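Serine protease pet (Escherichia coli, PDB 4OM9) is a secreted autotransporter enterotoxin that probably acts as a serine protease, its protease domain carried on a long beta-helical stalk. Local coordinates at residues Ile341-Tyr355 with Leu361-Gln375. Residues are numbered along the deposited sequence; the frame is centred on the assembly and turned at random.
Sequences IDIGKGSTVDWNIKY and LHKIGEGSLNVIQAQ
Trp-351 and Gln-375 meet at one end of two stacked coils of the beta-helix. The indole NE1 donates to Gln-375 OE1 at 2.9 Å, nearly in the ring plane, with the ring and amide planes 64° apart. The backbone N of Tyr-355 reaches Gln-375 OE1 from the opposite face of the amide, at 2.7 Å. Gln-375 NE2 gives one hydrogen to Ile-353 O in a nearly straight bond, and another to Gln-373 O. Four bonds therefore fix the rotation of this buried amide, which the chain, bent at chi2 (-68°), folds back to deliver.

Inside the coils, Leu-369, its CG anti to the backbone N (chi1 -169°), sets CD1 3.6 Å from Trp-351 CB, while Ile-341 CD1 lies over one indole face and 3.6 Å from Leu-361 CD1. Leu-361 CB covers a face of the Tyr-355 ring in a CH-pi contact. On the outer side, Asn-370 ND2 meets Asp-350 OD1 from above the carboxylate plane at 2.9 Å; Lys-323 of the preceding coil pairs with the other carboxylate oxygen.

Behind these side chains run two in-register parallel ladders, 341-343 on 361-364 and 348-352 on 368-371. The turns joining them differ by two residues, and Gly-367 N still bonds to Ile-343 O. Lys-363 NZ, directed inward, is held by the carbonyls of Gly-365, Gly-367 and Asn-383. Thus apolar packing fills the coil interior, while its buried amide and ammonium groups are met mostly by backbone atoms, the Trp-351 indole being the side-chain exception; Gln-375 links 361-375 to 341-355, and Lys-363 reaches onward to Asn-383 O.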
loop_
_atom_site.group_PDB
_atom_site.type_symbol
_atom_site.label_atom_id
_atom_site.label_comp_id
_atom_site.label_asym_id
_atom_site.label_seq_id
_atom_site.Cartn_x
_atom_site.Cartn_y
_atom_site.Cartn_z
ATOM N N ILE A 341 -25.699 -23.810 -5.128
ATOM C CA ILE A 341 -24.821 -24.944 -5.339
ATOM C C ILE A 341 -23.691 -24.863 -4.314
ATOM O O ILE A 341 -23.061 -23.822 -4.177
ATOM C CB ILE A 341 -24.259 -24.958 -6.776
ATOM C CG1 ILE A 341 -25.401 -25.000 -7.795
ATOM C CG2 ILE A 341 -23.274 -26.112 -6.968
ATOM C CD1 ILE A 341 -24.951 -25.020 -9.257
ATOM N N ASP A 342 -23.461 -25.951 -3.586
ATOM C CA ASP A 342 -22.445 -26.001 -2.542
ATOM C C ASP A 342 -21.514 -27.165 -2.847
ATOM O O ASP A 342 -21.879 -28.318 -2.671
ATOM C CB ASP A 342 -23.101 -26.153 -1.156
ATOM C CG ASP A 342 -22.088 -26.136 0.005
ATOM O OD1 ASP A 342 -20.895 -25.853 -0.228
ATOM O OD2 ASP A 342 -22.499 -26.397 1.172
ATOM N N ILE A 343 -20.309 -26.861 -3.315
ATOM C CA ILE A 343 -19.374 -27.909 -3.729
ATOM C C ILE A 343 -18.263 -28.070 -2.714
ATOM O O ILE A 343 -17.596 -27.089 -2.349
ATOM C CB ILE A 343 -18.717 -27.614 -5.107
ATOM C CG1 ILE A 343 -19.766 -27.322 -6.182
ATOM C CG2 ILE A 343 -17.796 -28.759 -5.517
ATOM C CD1 ILE A 343 -19.151 -26.637 -7.460
ATOM N N GLY A 344 -18.063 -29.315 -2.292
ATOM C CA GLY A 344 -17.021 -29.670 -1.355
ATOM C C GLY A 344 -15.615 -29.517 -1.893
ATOM O O GLY A 344 -15.377 -29.552 -3.107
ATOM N N LYS A 345 -14.686 -29.336 -0.962
ATOM C CA LYS A 345 -13.260 -29.220 -1.245
ATOM C C LYS A 345 -12.748 -30.352 -2.149
ATOM O O LYS A 345 -13.049 -31.525 -1.921
ATOM C CB LYS A 345 -12.484 -29.195 0.082
ATOM C CG LYS A 345 -10.976 -29.259 -0.055
ATOM C CD LYS A 345 -10.300 -29.314 1.303
ATOM C CE LYS A 345 -9.971 -27.923 1.822
ATOM N NZ LYS A 345 -8.763 -27.339 1.164
ATOM N N GLY A 346 -11.988 -29.992 -3.183
ATOM C CA GLY A 346 -11.343 -30.981 -4.041
ATOM C C GLY A 346 -12.242 -31.614 -5.097
ATOM O O GLY A 346 -11.836 -32.539 -5.806
ATOM N N SER A 347 -13.466 -31.108 -5.200
ATOM C CA SER A 347 -14.419 -31.593 -6.179
ATOM C C SER A 347 -14.602 -30.631 -7.339
ATOM O O SER A 347 -14.458 -29.420 -7.189
ATOM C CB SER A 347 -15.780 -31.859 -5.521
ATOM O OG SER A 347 -15.813 -33.143 -4.912
ATOM N N THR A 348 -14.931 -31.187 -8.497
ATOM C CA THR A 348 -15.300 -30.386 -9.649
ATOM C C THR A 348 -16.653 -30.823 -10.225
ATOM O O THR A 348 -16.884 -32.005 -10.488
ATOM C CB THR A 348 -14.230 -30.466 -10.760
ATOM O OG1 THR A 348 -13.012 -29.862 -10.298
ATOM C CG2 THR A 348 -14.714 -29.752 -12.016
ATOM N N VAL A 349 -17.536 -29.848 -10.412
ATOM C CA VAL A 349 -18.825 -30.071 -11.039
ATOM C C VAL A 349 -18.903 -29.443 -12.439
ATOM O O VAL A 349 -18.990 -28.219 -12.573
ATOM C CB VAL A 349 -19.963 -29.498 -10.185
ATOM C CG1 VAL A 349 -21.279 -29.773 -10.857
ATOM C CG2 VAL A 349 -19.934 -30.102 -8.784
ATOM N N ASP A 350 -18.892 -30.278 -13.477
ATOM C CA ASP A 350 -19.071 -29.768 -14.834
ATOM C C ASP A 350 -20.529 -29.389 -15.026
ATOM O O ASP A 350 -21.435 -30.226 -15.002
ATOM C CB ASP A 350 -18.611 -30.778 -15.883
ATOM C CG ASP A 350 -17.107 -30.914 -15.920
ATOM O OD1 ASP A 350 -16.406 -30.023 -15.392
ATOM O OD2 ASP A 350 -16.613 -31.909 -16.464
ATOM N N TRP A 351 -20.748 -28.097 -15.179
ATOM C CA TRP A 351 -22.086 -27.563 -15.151
ATOM C C TRP A 351 -22.507 -27.342 -16.590
ATOM O O TRP A 351 -22.208 -26.304 -17.178
ATOM C CB TRP A 351 -22.133 -26.274 -14.311
ATOM C CG TRP A 351 -23.490 -25.655 -14.212
ATOM C CD1 TRP A 351 -23.955 -24.587 -14.933
ATOM C CD2 TRP A 351 -24.574 -26.069 -13.352
ATOM N NE1 TRP A 351 -25.259 -24.313 -14.572
ATOM C CE2 TRP A 351 -25.657 -25.200 -13.618
ATOM C CE3 TRP A 351 -24.731 -27.088 -12.412
ATOM C CZ2 TRP A 351 -26.887 -25.329 -12.952
ATOM C CZ3 TRP A 351 -25.954 -27.208 -11.755
ATOM C CH2 TRP A 351 -27.014 -26.331 -12.028
ATOM N N ASN A 352 -23.180 -28.334 -17.168
ATOM C CA ASN A 352 -23.583 -28.235 -18.571
ATOM C C ASN A 352 -25.090 -28.170 -18.727
ATOM O O ASN A 352 -25.662 -28.851 -19.541
ATOM C CB ASN A 352 -23.026 -29.397 -19.404
ATOM C CG ASN A 352 -23.107 -29.120 -20.907
ATOM O OD1 ASN A 352 -23.480 -28.025 -21.319
ATOM N ND2 ASN A 352 -22.779 -30.112 -21.725
ATOM N N ILE A 353 -25.715 -27.329 -17.918
ATOM C CA ILE A 353 -27.098 -26.913 -18.130
ATOM C C ILE A 353 -27.070 -25.430 -17.834
ATOM O O ILE A 353 -26.024 -24.893 -17.458
ATOM C CB ILE A 353 -28.119 -27.607 -17.174
ATOM C CG1 ILE A 353 -27.759 -27.258 -15.717
ATOM C CG2 ILE A 353 -28.140 -29.089 -17.378
ATOM C CD1 ILE A 353 -28.700 -27.846 -14.645
ATOM N N LYS A 354 -28.227 -24.790 -17.961
ATOM C CA LYS A 354 -28.392 -23.417 -17.517
ATOM C C LYS A 354 -28.974 -23.356 -16.115
ATOM O O LYS A 354 -29.885 -24.120 -15.770
ATOM C CB LYS A 354 -29.296 -22.652 -18.487
ATOM C CG LYS A 354 -28.693 -22.436 -19.863
ATOM C CD LYS A 354 -29.518 -21.426 -20.624
ATOM C CE LYS A 354 -28.968 -21.179 -22.029
ATOM N NZ LYS A 354 -27.949 -22.191 -22.454
ATOM N N TYR A 355 -28.436 -22.464 -15.288
ATOM C CA TYR A 355 -29.156 -22.093 -14.081
ATOM C C TYR A 355 -30.298 -21.220 -14.591
ATOM O O TYR A 355 -30.134 -20.497 -15.581
ATOM C CB TYR A 355 -28.267 -21.358 -13.039
ATOM C CG TYR A 355 -28.986 -21.245 -11.715
ATOM C CD1 TYR A 355 -28.980 -22.297 -10.811
ATOM C CD2 TYR A 355 -29.733 -20.119 -11.413
ATOM C CE1 TYR A 355 -29.691 -22.220 -9.623
ATOM C CE2 TYR A 355 -30.436 -20.021 -10.250
ATOM C CZ TYR A 355 -30.418 -21.073 -9.348
ATOM O OH TYR A 355 -31.134 -20.957 -8.182
ATOM N N LEU A 361 -27.718 -17.579 -9.437
ATOM C CA LEU A 361 -27.072 -18.801 -9.008
ATOM C C LEU A 361 -26.080 -18.504 -7.860
ATOM O O LEU A 361 -25.077 -17.808 -8.048
ATOM C CB LEU A 361 -26.382 -19.463 -10.204
ATOM C CG LEU A 361 -25.222 -20.440 -9.992
ATOM C CD1 LEU A 361 -25.562 -21.504 -8.961
ATOM C CD2 LEU A 361 -24.835 -21.082 -11.317
ATOM N N HIS A 362 -26.376 -19.037 -6.674
ATOM C CA HIS A 362 -25.510 -18.854 -5.496
ATOM C C HIS A 362 -24.536 -20.004 -5.352
ATOM O O HIS A 362 -24.934 -21.132 -5.071
ATOM C CB HIS A 362 -26.334 -18.745 -4.207
ATOM C CG HIS A 362 -27.118 -17.476 -4.093
ATOM N ND1 HIS A 362 -27.735 -17.088 -2.923
ATOM C CD2 HIS A 362 -27.387 -16.509 -4.998
ATOM C CE1 HIS A 362 -28.344 -15.932 -3.111
ATOM N NE2 HIS A 362 -28.154 -15.561 -4.365
ATOM N N LYS A 363 -23.257 -19.719 -5.528
ATOM C CA LYS A 363 -22.226 -20.740 -5.432
ATOM C C LYS A 363 -21.358 -20.560 -4.165
ATOM O O LYS A 363 -20.719 -19.519 -3.983
ATOM C CB LYS A 363 -21.356 -20.704 -6.695
ATOM C CG LYS A 363 -20.431 -21.899 -6.852
ATOM C CD LYS A 363 -19.131 -21.776 -6.071
ATOM C CE LYS A 363 -18.259 -23.012 -6.274
ATOM N NZ LYS A 363 -17.182 -23.023 -5.252
ATOM N N ILE A 364 -21.325 -21.569 -3.303
ATOM C CA ILE A 364 -20.423 -21.549 -2.139
ATOM C C ILE A 364 -19.669 -22.854 -2.072
ATOM O O ILE A 364 -19.737 -23.667 -3.011
ATOM C CB ILE A 364 -21.139 -21.332 -0.802
ATOM C CG1 ILE A 364 -22.126 -22.475 -0.528
ATOM C CG2 ILE A 364 -21.847 -20.004 -0.789
ATOM C CD1 ILE A 364 -22.828 -22.379 0.844
ATOM N N GLY A 365 -18.942 -23.049 -0.979
ATOM C CA GLY A 365 -18.110 -24.225 -0.820
ATOM C C GLY A 365 -16.773 -24.073 -1.515
ATOM O O GLY A 365 -16.576 -23.171 -2.339
ATOM N N GLU A 366 -15.851 -24.973 -1.206
ATOM C CA GLU A 366 -14.471 -24.781 -1.620
ATOM C C GLU A 366 -14.114 -25.352 -2.982
ATOM O O GLU A 366 -13.067 -25.009 -3.530
ATOM C CB GLU A 366 -13.544 -25.372 -0.567
ATOM C CG GLU A 366 -13.543 -24.587 0.724
ATOM C CD GLU A 366 -12.606 -25.182 1.740
ATOM O OE1 GLU A 366 -13.089 -25.811 2.699
ATOM O OE2 GLU A 366 -11.384 -25.033 1.567
ATOM N N GLY A 367 -14.975 -26.219 -3.519
ATOM C CA GLY A 367 -14.738 -26.861 -4.804
ATOM C C GLY A 367 -15.093 -26.033 -6.033
ATOM O O GLY A 367 -15.474 -24.859 -5.925
ATOM N N SER A 368 -14.997 -26.671 -7.199
ATOM C CA SER A 368 -15.094 -25.995 -8.503
ATOM C C SER A 368 -16.379 -26.209 -9.310
ATOM O O SER A 368 -16.744 -27.340 -9.618
ATOM C CB SER A 368 -13.927 -26.435 -9.401
ATOM O OG SER A 368 -12.686 -26.264 -8.753
ATOM N N LEU A 369 -17.024 -25.106 -9.683
ATOM C CA LEU A 369 -18.088 -25.132 -10.671
ATOM C C LEU A 369 -17.479 -24.804 -12.046
ATOM O O LEU A 369 -16.960 -23.711 -12.257
ATOM C CB LEU A 369 -19.193 -24.136 -10.314
ATOM C CG LEU A 369 -20.470 -24.293 -11.144
ATOM C CD1 LEU A 369 -21.076 -25.660 -10.923
ATOM C CD2 LEU A 369 -21.494 -23.229 -10.829
ATOM N N ASN A 370 -17.512 -25.771 -12.956
ATOM C CA ASN A 370 -16.951 -25.602 -14.292
ATOM C C ASN A 370 -18.059 -25.363 -15.304
ATOM O O ASN A 370 -18.719 -26.294 -15.733
ATOM C CB ASN A 370 -16.131 -26.822 -14.698
ATOM C CG ASN A 370 -15.459 -26.646 -16.051
ATOM O OD1 ASN A 370 -15.260 -25.515 -16.518
ATOM N ND2 ASN A 370 -15.109 -27.767 -16.693
ATOM N N VAL A 371 -18.263 -24.104 -15.672
ATOM C CA VAL A 371 -19.429 -23.733 -16.448
ATOM C C VAL A 371 -19.109 -23.842 -17.928
ATOM O O VAL A 371 -18.405 -23.005 -18.472
ATOM C CB VAL A 371 -19.907 -22.324 -16.104
ATOM C CG1 VAL A 371 -21.311 -22.113 -16.614
ATOM C CG2 VAL A 371 -19.860 -22.099 -14.562
ATOM N N ILE A 372 -19.655 -24.887 -18.555
ATOM C CA ILE A 372 -19.376 -25.250 -19.952
ATOM C C ILE A 372 -20.197 -24.454 -20.973
ATOM O O ILE A 372 -19.766 -24.271 -22.114
ATOM C CB ILE A 372 -19.631 -26.760 -20.189
ATOM C CG1 ILE A 372 -18.950 -27.597 -19.102
ATOM C CG2 ILE A 372 -19.169 -27.191 -21.589
ATOM C CD1 ILE A 372 -17.462 -27.310 -18.951
ATOM N N GLN A 373 -21.371 -23.978 -20.570
ATOM C CA GLN A 373 -22.224 -23.214 -21.481
ATOM C C GLN A 373 -22.673 -21.862 -20.899
ATOM O O GLN A 373 -22.694 -21.672 -19.698
ATOM C CB GLN A 373 -23.451 -24.041 -21.895
ATOM C CG GLN A 373 -24.345 -24.608 -20.770
ATOM C CD GLN A 373 -25.595 -25.353 -21.335
ATOM O OE1 GLN A 373 -26.605 -24.731 -21.641
ATOM N NE2 GLN A 373 -25.494 -26.667 -21.495
ATOM N N ALA A 374 -23.027 -20.920 -21.769
ATOM C CA ALA A 374 -23.528 -19.629 -21.307
ATOM C C ALA A 374 -24.815 -19.853 -20.517
ATOM O O ALA A 374 -25.598 -20.761 -20.826
ATOM C CB ALA A 374 -23.766 -18.667 -22.481
ATOM N N GLN A 375 -25.042 -18.988 -19.535
ATOM C CA GLN A 375 -26.084 -19.201 -18.538
ATOM C C GLN A 375 -27.260 -18.258 -18.702
ATOM O O GLN A 375 -28.364 -18.573 -18.254
ATOM C CB GLN A 375 -25.498 -19.041 -17.141
ATOM C CG GLN A 375 -24.470 -20.099 -16.806
ATOM C CD GLN A 375 -25.095 -21.473 -16.670
ATOM O OE1 GLN A 375 -25.833 -21.755 -15.707
ATOM N NE2 GLN A 375 -24.807 -22.339 -17.630
HETATM O O HOH W 1 -10.818 -27.170 -3.430
HETATM O O HOH W 2 -31.056 -19.196 -17.837
HETATM O O HOH W 3 -28.877 -20.126 -6.268
#